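PDB 2FEF: hypothetical protein PA2201 from Pseudomonas aeruginosa, which is of unknown function but probably acts as an immunity protein that protects the bacterium against a PoNe-type DNase toxin. Local coordinates for residues D113-L118 against E170-F175; A109-Y114 against P137-R142; G205-F210 against A223-S228. All blocks are in the same frame, centred on the assembly; numbering follows the deposited sequence.

Interaction 1 (D113-L118 against E170-F175)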
# COMPACT_ATOMS: atom_id res chain seq x y z
N ASP B 113 -0.91 -5.23 -21.57
CA ASP B 113 -1.32 -6.44 -20.78
C ASP B 113 -2.63 -6.24 -20.05
O ASP B 113 -3.50 -7.14 -20.06
CB ASP B 113 -0.22 -6.88 -19.79
CG ASP B 113 1.08 -7.36 -20.52
OD1 ASP B 113 1.07 -7.64 -21.74
OD2 ASP B 113 2.11 -7.49 -19.85
N TYR B 114 -2.79 -5.09 -19.40
CA TYR B 114 -4.08 -4.77 -18.80
C TYR B 114 -5.21 -4.91 -19.81
O TYR B 114 -6.22 -5.57 -19.52
CB TYR B 114 -4.05 -3.36 -18.17
CG TYR B 114 -5.40 -2.70 -17.92
CD1 TYR B 114 -6.41 -3.35 -17.21
CD2 TYR B 114 -5.64 -1.38 -18.35
CE1 TYR B 114 -7.65 -2.73 -17.00
CE2 TYR B 114 -6.86 -0.75 -18.12
CZ TYR B 114 -7.86 -1.42 -17.45
OH TYR B 114 -9.08 -0.82 -17.18
N SER B 115 -5.08 -4.27 -20.96
CA SER B 115 -6.17 -4.30 -21.95
C SER B 115 -6.48 -5.74 -22.40
O SER B 115 -7.64 -6.10 -22.66
CB SER B 115 -5.80 -3.43 -23.16
OG SER B 115 -4.86 -4.09 -24.04
N ARG B 116 -5.45 -6.57 -22.51
CA ARG B 116 -5.66 -7.97 -22.95
C ARG B 116 -6.38 -8.80 -21.90
O ARG B 116 -7.26 -9.62 -22.22
CB ARG B 116 -4.33 -8.63 -23.30
CG ARG B 116 -3.71 -8.03 -24.56
CD ARG B 116 -2.26 -8.42 -24.61
NE ARG B 116 -1.65 -8.05 -25.88
CZ ARG B 116 -0.33 -7.96 -26.06
NH1 ARG B 116 0.50 -8.15 -25.03
NH2 ARG B 116 0.15 -7.62 -27.25
N LEU B 117 -6.05 -8.56 -20.63
CA LEU B 117 -6.70 -9.29 -19.53
C LEU B 117 -8.13 -8.79 -19.37
O LEU B 117 -9.04 -9.57 -19.05
CB LEU B 117 -5.91 -9.15 -18.20
CG LEU B 117 -4.52 -9.81 -18.26
CD1 LEU B 117 -3.70 -9.40 -17.08
CD2 LEU B 117 -4.71 -11.33 -18.26
N LEU B 118 -8.31 -7.49 -19.61
CA LEU B 118 -9.64 -6.91 -19.54
C LEU B 118 -10.50 -7.52 -20.65
O LEU B 118 -11.63 -7.92 -20.39
CB LEU B 118 -9.60 -5.37 -19.70
CG LEU B 118 -10.93 -4.63 -19.60
CD1 LEU B 118 -11.60 -4.82 -18.24
CD2 LEU B 118 -10.68 -3.11 -19.89
N GLU B 170 -4.62 0.31 -31.01
CA GLU B 170 -5.63 -0.73 -31.26
C GLU B 170 -6.23 -1.35 -29.97
O GLU B 170 -7.46 -1.44 -29.82
CB GLU B 170 -5.10 -1.86 -32.15
CG GLU B 170 -6.13 -3.02 -32.23
CD GLU B 170 -5.73 -4.12 -33.15
OE1 GLU B 170 -4.53 -4.29 -33.37
OE2 GLU B 170 -6.64 -4.81 -33.66
N GLU B 171 -5.37 -1.82 -29.09
CA GLU B 171 -5.79 -2.70 -27.99
C GLU B 171 -6.20 -1.91 -26.74
O GLU B 171 -7.16 -2.28 -26.05
CB GLU B 171 -4.70 -3.70 -27.64
CG GLU B 171 -4.21 -4.56 -28.84
CD GLU B 171 -3.41 -5.83 -28.44
OE1 GLU B 171 -2.40 -6.16 -29.12
OE2 GLU B 171 -3.80 -6.52 -27.45
N VAL B 172 -5.46 -0.84 -26.45
CA VAL B 172 -5.71 -0.06 -25.24
C VAL B 172 -6.77 1.01 -25.48
O VAL B 172 -7.67 1.22 -24.63
CB VAL B 172 -4.41 0.57 -24.63
CG1 VAL B 172 -4.69 1.22 -23.27
CG2 VAL B 172 -3.30 -0.48 -24.47
N LEU B 173 -6.67 1.73 -26.61
CA LEU B 173 -7.60 2.83 -26.89
C LEU B 173 -8.77 2.41 -27.77
O LEU B 173 -9.73 3.17 -27.90
CB LEU B 173 -6.88 4.04 -27.53
CG LEU B 173 -5.57 4.52 -26.91
CD1 LEU B 173 -5.08 5.81 -27.64
CD2 LEU B 173 -5.69 4.77 -25.43
N GLN B 174 -8.66 1.24 -28.41
CA GLN B 174 -9.64 0.73 -29.39
C GLN B 174 -9.92 1.79 -30.46
O GLN B 174 -11.08 2.02 -30.85
CB GLN B 174 -10.94 0.26 -28.70
CG GLN B 174 -10.71 -0.84 -27.67
CD GLN B 174 -12.00 -1.40 -27.08
OE1 GLN B 174 -13.11 -1.00 -27.45
NE2 GLN B 174 -11.86 -2.33 -26.15
N PHE B 175 -8.85 2.45 -30.91
CA PHE B 175 -8.91 3.47 -31.94
C PHE B 175 -9.82 4.65 -31.64
O PHE B 175 -10.20 5.39 -32.54
CB PHE B 175 -9.21 2.87 -33.33
CG PHE B 175 -7.99 2.28 -34.00
CD1 PHE B 175 -7.10 3.10 -34.69
CD2 PHE B 175 -7.76 0.92 -33.97
CE1 PHE B 175 -5.98 2.55 -35.33
CE2 PHE B 175 -6.65 0.37 -34.60
CZ PHE B 175 -5.76 1.18 -35.26

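Interaction 2 (A109-Y114 against P137-R142)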
# COMPACT_ATOMS: atom_id res chain seq x y z
N ALA B 109 3.93 -1.76 -21.79
CA ALA B 109 3.62 -3.21 -21.69
C ALA B 109 2.51 -3.43 -20.67
O ALA B 109 1.63 -4.22 -20.90
CB ALA B 109 4.83 -3.99 -21.28
N LEU B 110 2.57 -2.75 -19.53
CA LEU B 110 1.54 -2.98 -18.52
C LEU B 110 0.17 -2.51 -19.01
O LEU B 110 -0.82 -3.18 -18.74
CB LEU B 110 1.91 -2.35 -17.17
CG LEU B 110 3.01 -3.09 -16.40
CD1 LEU B 110 3.52 -2.10 -15.32
CD2 LEU B 110 2.52 -4.47 -15.83
N TRP B 111 0.12 -1.35 -19.69
CA TRP B 111 -1.16 -0.91 -20.28
C TRP B 111 -1.74 -1.91 -21.31
O TRP B 111 -2.95 -2.21 -21.29
CB TRP B 111 -1.00 0.49 -20.90
CG TRP B 111 -1.11 1.61 -19.89
CD1 TRP B 111 -0.07 2.31 -19.32
CD2 TRP B 111 -2.31 2.13 -19.32
NE1 TRP B 111 -0.57 3.26 -18.45
CE2 TRP B 111 -1.94 3.14 -18.41
CE3 TRP B 111 -3.68 1.81 -19.46
CZ2 TRP B 111 -2.89 3.89 -17.67
CZ3 TRP B 111 -4.62 2.55 -18.74
CH2 TRP B 111 -4.21 3.56 -17.84
N LEU B 112 -0.88 -2.41 -22.19
CA LEU B 112 -1.24 -3.41 -23.19
C LEU B 112 -1.70 -4.71 -22.52
O LEU B 112 -2.76 -5.23 -22.87
CB LEU B 112 -0.02 -3.71 -24.06
CG LEU B 112 -0.24 -4.66 -25.22
CD1 LEU B 112 -1.34 -4.11 -26.13
CD2 LEU B 112 1.07 -4.83 -25.97
N ASP B 113 -0.91 -5.23 -21.57
CA ASP B 113 -1.32 -6.44 -20.78
C ASP B 113 -2.63 -6.24 -20.05
O ASP B 113 -3.50 -7.14 -20.06
CB ASP B 113 -0.22 -6.88 -19.79
CG ASP B 113 1.08 -7.36 -20.52
OD1 ASP B 113 1.07 -7.64 -21.74
OD2 ASP B 113 2.11 -7.49 -19.85
N TYR B 114 -2.79 -5.09 -19.40
CA TYR B 114 -4.08 -4.77 -18.80
C TYR B 114 -5.21 -4.91 -19.81
O TYR B 114 -6.22 -5.57 -19.52
CB TYR B 114 -4.05 -3.36 -18.17
CG TYR B 114 -5.40 -2.70 -17.92
CD1 TYR B 114 -6.41 -3.35 -17.21
CD2 TYR B 114 -5.64 -1.38 -18.35
CE1 TYR B 114 -7.65 -2.73 -17.00
CE2 TYR B 114 -6.86 -0.75 -18.12
CZ TYR B 114 -7.86 -1.42 -17.45
OH TYR B 114 -9.08 -0.82 -17.18
N PRO B 137 -13.19 1.11 -23.54
CA PRO B 137 -11.83 0.62 -23.71
C PRO B 137 -11.05 0.67 -22.40
O PRO B 137 -11.42 1.41 -21.48
CB PRO B 137 -11.20 1.63 -24.69
CG PRO B 137 -12.33 2.41 -25.29
CD PRO B 137 -13.51 2.27 -24.39
N ALA B 138 -9.95 -0.09 -22.34
CA ALA B 138 -9.04 -0.08 -21.18
C ALA B 138 -8.64 1.35 -20.81
O ALA B 138 -8.53 1.71 -19.61
CB ALA B 138 -7.80 -0.90 -21.47
N LEU B 139 -8.44 2.17 -21.83
CA LEU B 139 -8.18 3.59 -21.63
C LEU B 139 -9.15 4.37 -22.49
O LEU B 139 -9.13 4.28 -23.72
CB LEU B 139 -6.71 3.91 -21.95
CG LEU B 139 -6.02 5.16 -21.39
CD1 LEU B 139 -6.31 5.41 -19.90
CD2 LEU B 139 -4.52 5.05 -21.65
N ALA B 140 -10.03 5.13 -21.84
CA ALA B 140 -11.11 5.83 -22.53
C ALA B 140 -10.76 7.30 -22.62
O ALA B 140 -10.95 8.04 -21.64
CB ALA B 140 -12.41 5.67 -21.77
N PRO B 141 -10.21 7.73 -23.78
CA PRO B 141 -9.64 9.08 -23.89
C PRO B 141 -10.70 10.18 -23.85
O PRO B 141 -10.39 11.30 -23.55
CB PRO B 141 -8.97 9.05 -25.26
CG PRO B 141 -8.67 7.63 -25.49
CD PRO B 141 -9.98 6.98 -25.03
N ARG B 142 -11.97 9.84 -24.11
CA ARG B 142 -13.03 10.87 -24.04
C ARG B 142 -13.28 11.34 -22.61
O ARG B 142 -13.87 12.43 -22.39
CB ARG B 142 -14.33 10.35 -24.68
CG ARG B 142 -14.29 10.40 -26.20
CD ARG B 142 -15.48 9.63 -26.82
NE ARG B 142 -15.25 9.39 -28.25
CZ ARG B 142 -15.54 10.25 -29.21
NH1 ARG B 142 -16.11 11.42 -28.92
NH2 ARG B 142 -15.26 9.96 -30.47

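Interaction 3 (G205-F210 against A223-S228)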
# COMPACT_ATOMS: atom_id res chain seq x y z
N GLY B 205 -8.04 22.47 -27.67
CA GLY B 205 -8.68 23.23 -28.75
C GLY B 205 -7.81 24.37 -29.26
O GLY B 205 -7.97 24.81 -30.40
N GLN B 206 -6.89 24.84 -28.42
CA GLN B 206 -5.97 25.95 -28.75
C GLN B 206 -4.86 25.54 -29.73
O GLN B 206 -4.07 26.40 -30.15
CB GLN B 206 -5.36 26.55 -27.47
CG GLN B 206 -6.42 27.14 -26.50
CD GLN B 206 -7.13 28.34 -27.11
OE1 GLN B 206 -8.34 28.30 -27.36
NE2 GLN B 206 -6.38 29.40 -27.38
N LEU B 207 -4.82 24.25 -30.08
CA LEU B 207 -3.96 23.72 -31.14
C LEU B 207 -4.57 23.83 -32.54
O LEU B 207 -3.89 23.55 -33.54
CB LEU B 207 -3.59 22.25 -30.86
CG LEU B 207 -2.74 21.98 -29.60
CD1 LEU B 207 -2.53 20.50 -29.34
CD2 LEU B 207 -1.38 22.66 -29.70
N ARG B 208 -5.83 24.26 -32.59
CA ARG B 208 -6.61 24.37 -33.84
C ARG B 208 -5.91 25.15 -34.93
O ARG B 208 -5.88 24.69 -36.07
CB ARG B 208 -8.01 24.94 -33.59
CG ARG B 208 -8.88 25.11 -34.83
CD ARG B 208 -10.36 25.13 -34.44
NE ARG B 208 -11.18 25.88 -35.38
CZ ARG B 208 -12.49 25.69 -35.59
NH1 ARG B 208 -13.16 24.75 -34.93
NH2 ARG B 208 -13.12 26.46 -36.48
N ALA B 209 -5.31 26.28 -34.58
CA ALA B 209 -4.55 27.09 -35.55
C ALA B 209 -3.37 26.31 -36.13
O ALA B 209 -3.13 26.35 -37.34
CB ALA B 209 -4.06 28.38 -34.90
N PHE B 210 -2.65 25.61 -35.26
CA PHE B 210 -1.48 24.84 -35.68
C PHE B 210 -1.87 23.69 -36.64
O PHE B 210 -1.20 23.44 -37.65
CB PHE B 210 -0.71 24.31 -34.46
CG PHE B 210 0.32 23.27 -34.80
CD1 PHE B 210 1.58 23.65 -35.23
CD2 PHE B 210 0.03 21.92 -34.69
CE1 PHE B 210 2.53 22.70 -35.54
CE2 PHE B 210 0.98 20.96 -35.01
CZ PHE B 210 2.23 21.36 -35.44
N ALA B 223 4.27 28.56 -29.85
CA ALA B 223 4.78 29.37 -28.75
C ALA B 223 3.66 30.04 -27.90
O ALA B 223 3.71 29.96 -26.67
CB ALA B 223 5.84 30.39 -29.23
N PRO B 224 2.64 30.66 -28.53
CA PRO B 224 1.50 31.17 -27.74
C PRO B 224 0.77 30.09 -26.92
O PRO B 224 0.38 30.35 -25.78
CB PRO B 224 0.57 31.77 -28.81
CG PRO B 224 1.54 32.25 -29.88
CD PRO B 224 2.49 31.05 -29.95
N TYR B 225 0.64 28.89 -27.49
CA TYR B 225 0.08 27.74 -26.78
C TYR B 225 0.86 27.39 -25.51
O TYR B 225 0.26 27.21 -24.44
CB TYR B 225 -0.03 26.52 -27.71
CG TYR B 225 -0.60 25.27 -27.05
CD1 TYR B 225 -1.97 25.10 -26.92
CD2 TYR B 225 0.26 24.24 -26.56
CE1 TYR B 225 -2.49 23.94 -26.32
CE2 TYR B 225 -0.26 23.08 -25.97
CZ TYR B 225 -1.64 22.94 -25.85
OH TYR B 225 -2.15 21.80 -25.25
N LEU B 226 2.20 27.30 -25.61
CA LEU B 226 3.02 27.04 -24.43
C LEU B 226 2.91 28.15 -23.37
O LEU B 226 2.91 27.86 -22.18
CB LEU B 226 4.51 26.88 -24.80
CG LEU B 226 4.97 25.54 -25.35
CD1 LEU B 226 6.45 25.57 -25.66
CD2 LEU B 226 4.66 24.43 -24.32
N GLN B 227 2.87 29.41 -23.81
CA GLN B 227 2.77 30.53 -22.87
C GLN B 227 1.44 30.53 -22.13
O GLN B 227 1.41 30.67 -20.91
CB GLN B 227 2.97 31.88 -23.57
CG GLN B 227 2.84 33.15 -22.64
CD GLN B 227 3.85 33.17 -21.50
OE1 GLN B 227 4.87 32.48 -21.55
NE2 GLN B 227 3.57 33.96 -20.46
N SER B 228 0.35 30.38 -22.88
CA SER B 228 -0.98 30.53 -22.31
C SER B 228 -1.47 29.26 -21.62
O SER B 228 -2.07 29.35 -20.54
CB SER B 228 -1.97 30.99 -23.38
OG SER B 228 -2.41 29.92 -24.19
O HOH W 1 -3.05 30.11 -27.15

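Interaction 1 (D113-L118 against E170-F175)
A salt-bridge network of D113, R116 and E171 joins the long helix 97-127 to the C-terminal part of helix 165-172, where the chain makes a wider, pi-type turn, and beside it S115 packs against the backbone of that turn. R116 carries the polar part. Its NE donates to OE2 of E171 at 3.1 Å in a somewhat bent bond. The acceptor is met on its syn side, but 27° out of the carboxylate plane. Guanidinium and carboxylate are turned 50° apart, so they do not form the flat, two-pronged pair that these groups can make. The second link, from R116 NH2 to E171 OE1 at 3.5 Å, is accordingly weak. The arginine chain runs extended from CG to NE, and its length suits a group that must reach two acids: NH1 turns back to D113 OD1 in a weak bond, one helical turn earlier. Two carboxylates close by would probably favour the charged guanidinium.

The CA atoms of S115 and V172, 5.4 Å apart, are the nearest pair across the two segments. A small side chain fits here: S115 CB lies 3.4 Å from the carbonyl O of E171. The hydroxyl sits between its own backbone N and carbonyl carbon (chi1 77°), where it bonds to the carbonyl of L112, and S115 OG also lies 3.6 Å from E171 CB. V172 brings CG2 alongside, 4.0 Å from S115 OG, adding an apolar branch on the buried side of the contact.

D113 is further held by the backbone N atoms of D9 and N10 near the N-terminus. Helix 66-93 packs on another side of helix 97-127, where W76 touches D113, Y114 and L117, while L70 touches L118.

Interaction 2 (A109-Y114 against P137-R142)
W111 and L139 are brought together by two different first torsions: the indole of W111 leaves its helix beside the backbone N (chi1 -82°), whereas L139 sets CG anti to its backbone N (chi1 -158°), carrying both methyls to the ring. The two side chains cross at about a right angle. L139 CD2 stands over the six-membered ring of W111, 4.0 Å from its centroid and 16° off the normal, in a CH-pi contact displaced toward the rim. L139 CD1 reaches the outer end of the indole, 3.5 Å from W111 CH2. A branched leucine suits the place because one methyl can lie over the face while the other follows the benzo end. L139 also adopts a second conformer, so its methyl contacts hold for one of two positions.

One turn further along the helix, the ring of Y114 extends to A138. The small methyl of A138 lies to one side of the ring plane, over the rim, with CB 3.5 Å from Y114 CE2, while the A138 carbonyl O comes to the edge, 3.3 Å from Y114 CE2. This oxygen is also close to the plane of the W111 indole, 4.1 Å from W111 CZ3.

The indole NE1 is satisfied by S84 OG of helix 66-93, and F148 and L152 of helix 146-158 join the cluster around W111 and L139. The loop 137-142 is thus packed between helices 97-127, 146-158 and 165-172; V172 of the last touches W111 and L139.

No hydrogen bond crosses between the two segments. Cohesion here comes from dispersion and CH-pi contact, with probably a small electrostatic gain where the positively polarised C-H edge of Y114 faces the A138 carbonyl oxygen; the approach of W111 is more distant.

Interaction 3 (G205-F210 against A223-S228)
L207 and Y225 form the tight part of this contact. The leucine methyl CD2 sits over the centre of the tyrosine ring, 3.6 Å from the centroid and only 4° off the normal, in an almost perpendicular CH-pi contact. L207 CD2 is therefore at similar distances from all six ring carbons, from 3.7 Å to Y225 CD1 up to 3.9 Å between L207 CD2 and Y225 CZ. The ring reaches this place because CG of Y225 is anti to the backbone N (chi1 180°), which carries the ring across to L207. A flat ring suits a methyl approaching its face, and the phenol OH is hydrogen-bonded to OE2 of E259 on helix 258-267.

Residues 205-207 form a 3-10 turn, followed by the helix that runs on to 213, and Y225 lies in the first turn of helix 223-234. The contact thus pairs two helical segments joined by a short connection within the region related to the C-terminal part of PoNe immunity proteins. P203 and F204 from the preceding helix also touch the tyrosine.

Toward solvent the packing gives way to looser chemistry. Q206 meets the ring edge through CB, in plane and 3.7 Å from Y225 CD1, while its chain bends at chi2 (-65°) and its amide turns to water. One water molecule links Q206 NE2, weakly at 3.4 Å, with S228 OG at 3.0 Å, a polar bridge suited to an exposed glutamine.

In the fold
Interactions 1 and 2 are neighbours, their centres 5 Å apart: both start from helix 97-127, share D113 and Y114, and meet where V172 O lies 3.1 Å from L139 N, probably hydrogen-bonded. The residues of interaction 2 are buried and mostly apolar; interaction 1, partly buried, combines close backbone packing with a charged network at its more open side. Together they fix one helix against a loop and the neighbouring helix 165-172. Interaction 3 stands apart, about 28 Å from interaction 2 between centres, in the C-terminal region. Like interaction 2 it rests on a leucine methyl over an aromatic face, but its margin is hydrated and its segments are closest in sequence, with 12 residues between.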